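Local coordinates for protein F-112 (Sulfolobus virus-like particle ssv1, PDB 2VQC) that is essential for virus function and has a winged-helix fold consistent with DNA binding, at residues Ile19-Leu24 and Lys54-Arg59; Glu63-Tyr68 and Thr74-Lys79. All coordinates share one frame; numbering follows the deposited sequence.

Interaction 1. Residues Ile19-Leu24 and Lys54-Arg59; sequences IMYKIL and KAICER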
loop_
_atom_site.group_PDB
_atom_site.type_symbol
_atom_site.label_atom_id
_atom_site.label_comp_id
_atom_site.label_asym_id
_atom_site.label_seq_id
_atom_site.Cartn_x
_atom_site.Cartn_y
_atom_site.Cartn_z
ATOM N N ILE A 19 -1.501 7.198 -4.474
ATOM C CA ILE A 19 -2.693 7.630 -3.737
ATOM C C ILE A 19 -2.704 6.947 -2.369
ATOM O O ILE A 19 -2.909 7.601 -1.345
ATOM C CB ILE A 19 -4.002 7.334 -4.507
ATOM C CG1 ILE A 19 -4.020 8.104 -5.834
ATOM C CG2 ILE A 19 -5.232 7.716 -3.676
ATOM C CD1 ILE A 19 -5.187 7.758 -6.729
HETATM N N MSE A 20 -2.451 5.642 -2.358
HETATM C CA MSE A 20 -2.436 4.885 -1.110
HETATM C C MSE A 20 -1.310 5.337 -0.181
HETATM O O MSE A 20 -1.474 5.318 1.031
HETATM C CB MSE A 20 -2.298 3.385 -1.377
HETATM C CG MSE A 20 -3.448 2.740 -2.148
HETATM SE SE MSE A 20 -5.257 3.074 -1.443
HETATM C CE MSE A 20 -5.462 4.805 -2.197
ATOM N N TYR A 21 -0.178 5.746 -0.747
ATOM C CA TYR A 21 0.982 6.127 0.057
ATOM C C TYR A 21 0.687 7.350 0.927
ATOM O O TYR A 21 1.086 7.396 2.095
ATOM C CB TYR A 21 2.197 6.396 -0.831
ATOM C CG TYR A 21 3.491 6.545 -0.060
ATOM C CD1 TYR A 21 4.081 5.442 0.553
ATOM C CD2 TYR A 21 4.129 7.778 0.050
ATOM C CE1 TYR A 21 5.262 5.555 1.258
ATOM C CE2 TYR A 21 5.321 7.903 0.754
ATOM C CZ TYR A 21 5.882 6.780 1.356
ATOM O OH TYR A 21 7.058 6.869 2.059
ATOM N N LYS A 22 -0.012 8.334 0.372
ATOM C CA LYS A 22 -0.394 9.488 1.177
ATOM C C LYS A 22 -1.567 9.200 2.118
ATOM O O LYS A 22 -1.700 9.852 3.151
ATOM C CB LYS A 22 -0.624 10.737 0.322
ATOM C CG LYS A 22 -1.751 10.692 -0.644
ATOM C CD LYS A 22 -1.777 12.011 -1.395
ATOM C CE LYS A 22 -2.862 12.017 -2.440
ATOM N NZ LYS A 22 -2.944 13.315 -3.178
ATOM N N ILE A 23 -2.389 8.208 1.785
ATOM C CA ILE A 23 -3.388 7.703 2.731
ATOM C C ILE A 23 -2.703 6.984 3.912
ATOM O O ILE A 23 -3.184 7.045 5.049
ATOM C CB ILE A 23 -4.429 6.796 2.024
ATOM C CG1 ILE A 23 -5.292 7.659 1.096
ATOM C CG2 ILE A 23 -5.305 6.055 3.047
ATOM C CD1 ILE A 23 -6.389 6.917 0.359
ATOM N N LEU A 24 -1.574 6.330 3.636
ATOM C CA LEU A 24 -0.768 5.665 4.665
ATOM C C LEU A 24 -0.244 6.667 5.701
ATOM O O LEU A 24 -0.235 6.393 6.905
ATOM C CB LEU A 24 0.430 4.952 4.019
ATOM C CG LEU A 24 1.039 3.695 4.663
ATOM C CD1 LEU A 24 2.526 3.621 4.316
ATOM C CD2 LEU A 24 0.847 3.601 6.158
ATOM N N LYS A 54 4.527 -1.361 -2.256
ATOM C CA LYS A 54 5.738 -1.918 -1.655
ATOM C C LYS A 54 7.000 -1.309 -2.281
ATOM O O LYS A 54 7.964 -1.001 -1.570
ATOM C CB LYS A 54 5.734 -3.446 -1.799
ATOM C CG LYS A 54 6.880 -4.175 -1.110
ATOM C CD LYS A 54 6.777 -5.677 -1.345
ATOM C CE LYS A 54 8.059 -6.409 -0.963
ATOM N NZ LYS A 54 8.302 -6.410 0.509
ATOM N N ALA A 55 6.988 -1.125 -3.602
ATOM C CA ALA A 55 8.118 -0.510 -4.303
ATOM C C ALA A 55 8.324 0.946 -3.865
ATOM O O ALA A 55 9.459 1.367 -3.651
ATOM C CB ALA A 55 7.937 -0.600 -5.816
ATOM N N ILE A 56 7.232 1.697 -3.709
ATOM C CA ILE A 56 7.305 3.089 -3.230
ATOM C C ILE A 56 7.855 3.164 -1.800
ATOM O O ILE A 56 8.693 4.015 -1.502
ATOM C CB ILE A 56 5.928 3.802 -3.285
ATOM C CG1 ILE A 56 5.473 3.975 -4.737
ATOM C CG2 ILE A 56 5.998 5.173 -2.598
ATOM C CD1 ILE A 56 4.019 4.400 -4.888
ATOM N N CYS A 57 7.382 2.277 -0.926
ATOM C CA CYS A 57 7.864 2.229 0.460
ATOM C C CYS A 57 9.362 1.934 0.560
ATOM O O CYS A 57 10.062 2.515 1.391
ATOM C CB CYS A 57 7.080 1.199 1.269
ATOM S SG CYS A 57 5.503 1.839 1.843
ATOM N N GLU A 58 9.841 1.031 -0.289
ATOM C CA GLU A 58 11.256 0.670 -0.326
ATOM C C GLU A 58 12.141 1.827 -0.800
ATOM O O GLU A 58 13.329 1.865 -0.478
ATOM C CB GLU A 58 11.467 -0.588 -1.183
ATOM C CG GLU A 58 10.960 -1.859 -0.484
ATOM C CD GLU A 58 10.864 -3.077 -1.393
ATOM O OE1 GLU A 58 10.480 -2.935 -2.576
ATOM O OE2 GLU A 58 11.154 -4.192 -0.910
ATOM N N ARG A 59 11.565 2.778 -1.540
ATOM C CA ARG A 59 12.285 4.002 -1.915
ATOM C C ARG A 59 12.409 4.997 -0.757
ATOM O O ARG A 59 13.230 5.917 -0.817
ATOM C CB ARG A 59 11.612 4.683 -3.109
ATOM C CG ARG A 59 11.671 3.851 -4.365
ATOM C CD ARG A 59 10.755 4.372 -5.457
ATOM N NE ARG A 59 10.668 3.415 -6.562
ATOM C CZ ARG A 59 10.148 3.670 -7.761
ATOM N NH1 ARG A 59 9.655 4.870 -8.053
ATOM N NH2 ARG A 59 10.134 2.714 -8.682
#

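Interaction 2. Residues Glu63-Tyr68 and Thr74-Lys79; sequences ECEVQY and TFKWIK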
loop_
_atom_site.group_PDB
_atom_site.type_symbol
_atom_site.label_atom_id
_atom_site.label_comp_id
_atom_site.label_asym_id
_atom_site.label_seq_id
_atom_site.Cartn_x
_atom_site.Cartn_y
_atom_site.Cartn_z
ATOM N N GLU A 63 10.574 6.531 6.043
ATOM C CA GLU A 63 9.165 6.934 6.210
ATOM C C GLU A 63 8.226 5.742 6.350
ATOM O O GLU A 63 7.286 5.773 7.143
ATOM C CB GLU A 63 8.691 7.744 5.001
ATOM C CG GLU A 63 9.465 9.018 4.726
ATOM C CD GLU A 63 8.925 9.786 3.527
ATOM O OE1 GLU A 63 8.147 9.211 2.736
ATOM O OE2 GLU A 63 9.280 10.973 3.373
ATOM N N CYS A 64 8.460 4.716 5.539
ATOM C CA CYS A 64 7.557 3.583 5.432
ATOM C C CYS A 64 8.255 2.285 5.821
ATOM O O CYS A 64 9.457 2.108 5.598
ATOM C CB CYS A 64 7.012 3.457 4.003
ATOM S SG CYS A 64 5.798 2.110 3.843
ATOM N N GLU A 65 7.479 1.375 6.396
ATOM C CA GLU A 65 7.970 0.069 6.795
ATOM C C GLU A 65 6.976 -0.989 6.339
ATOM O O GLU A 65 5.793 -0.934 6.688
ATOM C CB GLU A 65 8.122 0.018 8.310
ATOM C CG GLU A 65 8.918 -1.172 8.812
ATOM C CD GLU A 65 8.913 -1.280 10.323
ATOM O OE1 GLU A 65 8.002 -0.712 10.962
ATOM O OE2 GLU A 65 9.818 -1.942 10.872
ATOM N N VAL A 66 7.455 -1.939 5.546
ATOM C CA VAL A 66 6.636 -3.054 5.111
ATOM C C VAL A 66 6.796 -4.167 6.142
ATOM O O VAL A 66 7.863 -4.779 6.245
ATOM C CB VAL A 66 7.044 -3.551 3.713
ATOM C CG1 VAL A 66 6.139 -4.701 3.266
ATOM C CG2 VAL A 66 6.999 -2.403 2.708
ATOM N N GLN A 67 5.744 -4.404 6.919
ATOM C CA GLN A 67 5.744 -5.470 7.911
ATOM C C GLN A 67 5.149 -6.729 7.292
ATOM O O GLN A 67 3.957 -7.002 7.430
ATOM C CB GLN A 67 4.968 -5.044 9.158
ATOM C CG GLN A 67 5.590 -3.845 9.862
ATOM C CD GLN A 67 4.821 -3.401 11.091
ATOM O OE1 GLN A 67 3.675 -3.802 11.308
ATOM N NE2 GLN A 67 5.450 -2.562 11.902
ATOM N N TYR A 68 5.989 -7.473 6.578
ATOM C CA TYR A 68 5.584 -8.750 6.009
ATOM C C TYR A 68 5.581 -9.783 7.125
ATOM O O TYR A 68 6.634 -10.139 7.657
ATOM C CB TYR A 68 6.524 -9.189 4.881
ATOM C CG TYR A 68 6.068 -10.452 4.177
ATOM C CD1 TYR A 68 5.082 -10.404 3.196
ATOM C CD2 TYR A 68 6.616 -11.694 4.499
ATOM C CE1 TYR A 68 4.652 -11.558 2.547
ATOM C CE2 TYR A 68 6.194 -12.855 3.856
ATOM C CZ TYR A 68 5.210 -12.779 2.881
ATOM O OH TYR A 68 4.788 -13.919 2.239
ATOM N N THR A 74 1.579 -5.687 5.942
ATOM C CA THR A 74 1.059 -4.468 6.548
ATOM C C THR A 74 2.073 -3.345 6.379
ATOM O O THR A 74 3.233 -3.489 6.758
ATOM C CB THR A 74 0.771 -4.664 8.055
ATOM O OG1 THR A 74 -0.009 -5.852 8.253
ATOM C CG2 THR A 74 0.024 -3.461 8.630
ATOM N N PHE A 75 1.630 -2.233 5.808
ATOM C CA PHE A 75 2.466 -1.054 5.649
ATOM C C PHE A 75 2.285 -0.171 6.872
ATOM O O PHE A 75 1.162 0.065 7.309
ATOM C CB PHE A 75 2.081 -0.303 4.374
ATOM C CG PHE A 75 2.191 -1.142 3.137
ATOM C CD1 PHE A 75 3.378 -1.199 2.429
ATOM C CD2 PHE A 75 1.114 -1.910 2.703
ATOM C CE1 PHE A 75 3.489 -1.993 1.289
ATOM C CE2 PHE A 75 1.217 -2.706 1.567
ATOM C CZ PHE A 75 2.410 -2.746 0.859
ATOM N N LYS A 76 3.395 0.302 7.428
ATOM C CA LYS A 76 3.363 1.160 8.604
ATOM C C LYS A 76 4.132 2.450 8.353
ATOM O O LYS A 76 5.257 2.427 7.851
ATOM C CB LYS A 76 3.946 0.430 9.814
ATOM C CG LYS A 76 3.893 1.243 11.102
ATOM C CD LYS A 76 4.113 0.377 12.328
ATOM C CE LYS A 76 3.870 1.160 13.606
ATOM N NZ LYS A 76 3.847 0.272 14.809
ATOM N N TRP A 77 3.510 3.569 8.705
ATOM C CA TRP A 77 4.155 4.872 8.654
ATOM C C TRP A 77 5.040 5.038 9.898
ATOM O O TRP A 77 4.550 4.953 11.022
ATOM C CB TRP A 77 3.098 5.979 8.597
ATOM C CG TRP A 77 3.662 7.308 8.246
ATOM C CD1 TRP A 77 3.903 8.346 9.094
ATOM C CD2 TRP A 77 4.079 7.741 6.947
ATOM N NE1 TRP A 77 4.438 9.404 8.402
ATOM C CE2 TRP A 77 4.556 9.060 7.081
ATOM C CE3 TRP A 77 4.095 7.141 5.682
ATOM C CZ2 TRP A 77 5.041 9.795 5.995
ATOM C CZ3 TRP A 77 4.574 7.872 4.601
ATOM C CH2 TRP A 77 5.042 9.183 4.767
ATOM N N ILE A 78 6.337 5.265 9.691
ATOM C CA ILE A 78 7.298 5.321 10.797
ATOM C C ILE A 78 8.110 6.615 10.844
ATOM O O ILE A 78 9.066 6.713 11.611
ATOM C CB ILE A 78 8.270 4.111 10.753
ATOM C CG1 ILE A 78 9.011 4.054 9.411
ATOM C CG2 ILE A 78 7.508 2.813 10.998
ATOM C CD1 ILE A 78 10.264 3.217 9.450
ATOM N N LYS A 79 7.722 7.612 10.049
ATOM C CA LYS A 79 8.470 8.875 9.957
ATOM C C LYS A 79 8.455 9.657 11.276
ATOM O O LYS A 79 7.475 9.613 12.027
ATOM C CB LYS A 79 7.892 9.745 8.841
ATOM C CG LYS A 79 8.735 10.957 8.481
ATOM C CD LYS A 79 8.140 11.687 7.276
ATOM C CE LYS A 79 9.135 12.655 6.649
ATOM N NZ LYS A 79 8.696 13.060 5.285
#

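Interaction 1. Residues Ile19-Leu24 and Lys54-Arg59
In the helical half of this winged-helix domain, helix 13-27 packs on helix 43-59, and Tyr21 meets Ile56 and Cys57 where the two converge. The axes of the two short segments pass 10.4 Å apart at a crossing angle of -57°, and the Tyr21 ring is the main group between them. Tyr21 sends its ring across because CG stands opposite the backbone N (chi1 -169°). The ring then offers a face and an edge to successive residues of the partner helix. Over the face, displaced toward the ring's rim, lies the CG2 methyl of Ile56 in a CH-pi contact, 3.8 Å from the centroid of the Tyr21 ring and only 15° off the ring normal, with CD1 and CG as the nearest ring atoms. At the edge, in the plane of the ring, Cys57 SG comes within 3.8 Å of Tyr21 CE1, a sulfur-aromatic contact. One helical turn beyond Tyr21, Leu24 reaches the same sulfur from its CD1 branch, 4.3 Å from Cys57 SG. The sulfur is half of the disulfide to Cys64, and the tyrosine hydroxyl is hydrogen-bonded to Glu63 OE1, outside the two segments. The segments are therefore held by apolar, CH-pi and sulfur-aromatic contacts, with no polar bond between them, while the ring's one polar atom finds its partner at the residue that leads into the hairpin.

Interaction 2. Residues Glu63-Tyr68 and Thr74-Lys79
Glu63 and Lys79 close the open end of the hairpin, and the glutamate shows how one side chain can serve several neighbours. Its CB lies over the six-membered ring of Trp77, 4.3 Å from the centroid, in a CH-pi contact. CG runs alongside the aliphatic part of Lys79, 3.9 Å from Lys79 CD. At the tip the carboxylate divides its work: OE1 is near Trp77 CH2 and hydrogen-bonds Tyr21 OH of helix 13-27, whereas OE2 forms a 2.9 Å salt bridge with Lys79 NZ, the ammonium coming from above the carboxylate plane. With chi1 at -59°, CG is opposite the carbonyl carbon and the extended chain keeps pace with the lysine. The backbone O of Glu63 receives Ile78 N at 2.8 Å, an almost straight bond, and also lies over a face of the indole. Farther along, Glu65 with Lys76 and Gln67 with Thr74 are hydrogen-bonded pairs, each joined by two backbone bonds; they alternate with the non-hydrogen-bonded pairs Cys64-Trp77 and Val66-Phe75. On the outer face Gln67 NE2 donates to Glu65 OE1 at 3.3 Å and rests against Lys76 CD. The face bearing Cys64, Val66, Phe75 and Trp77 turns to the helices; there Val66 CG2 approaches Phe75 CE1 to 3.8 Å. A two-stranded antiparallel hairpin with one face laid on the helices is consistent with the wing of a winged-helix domain.

In the fold
Interaction 1 is a small, buried helix-helix contact of apolar groups, whereas interaction 2 is a larger, partly buried strand pairing built on backbone hydrogen bonds, with charged and polar side chains on the face turned from the helices and at its open end. The difference fits their place in the fold: the first joins elements far apart in sequence, the second the two arms of a hairpin. They meet directly: besides the disulfide, which ties helix 43-59 to the strand that follows it, the ring of Tyr21 stands edge-to-face with that of Trp77. Leu24 packs on Cys64 as well, making interaction 1 part of the surface on which the hairpin's apolar face rests.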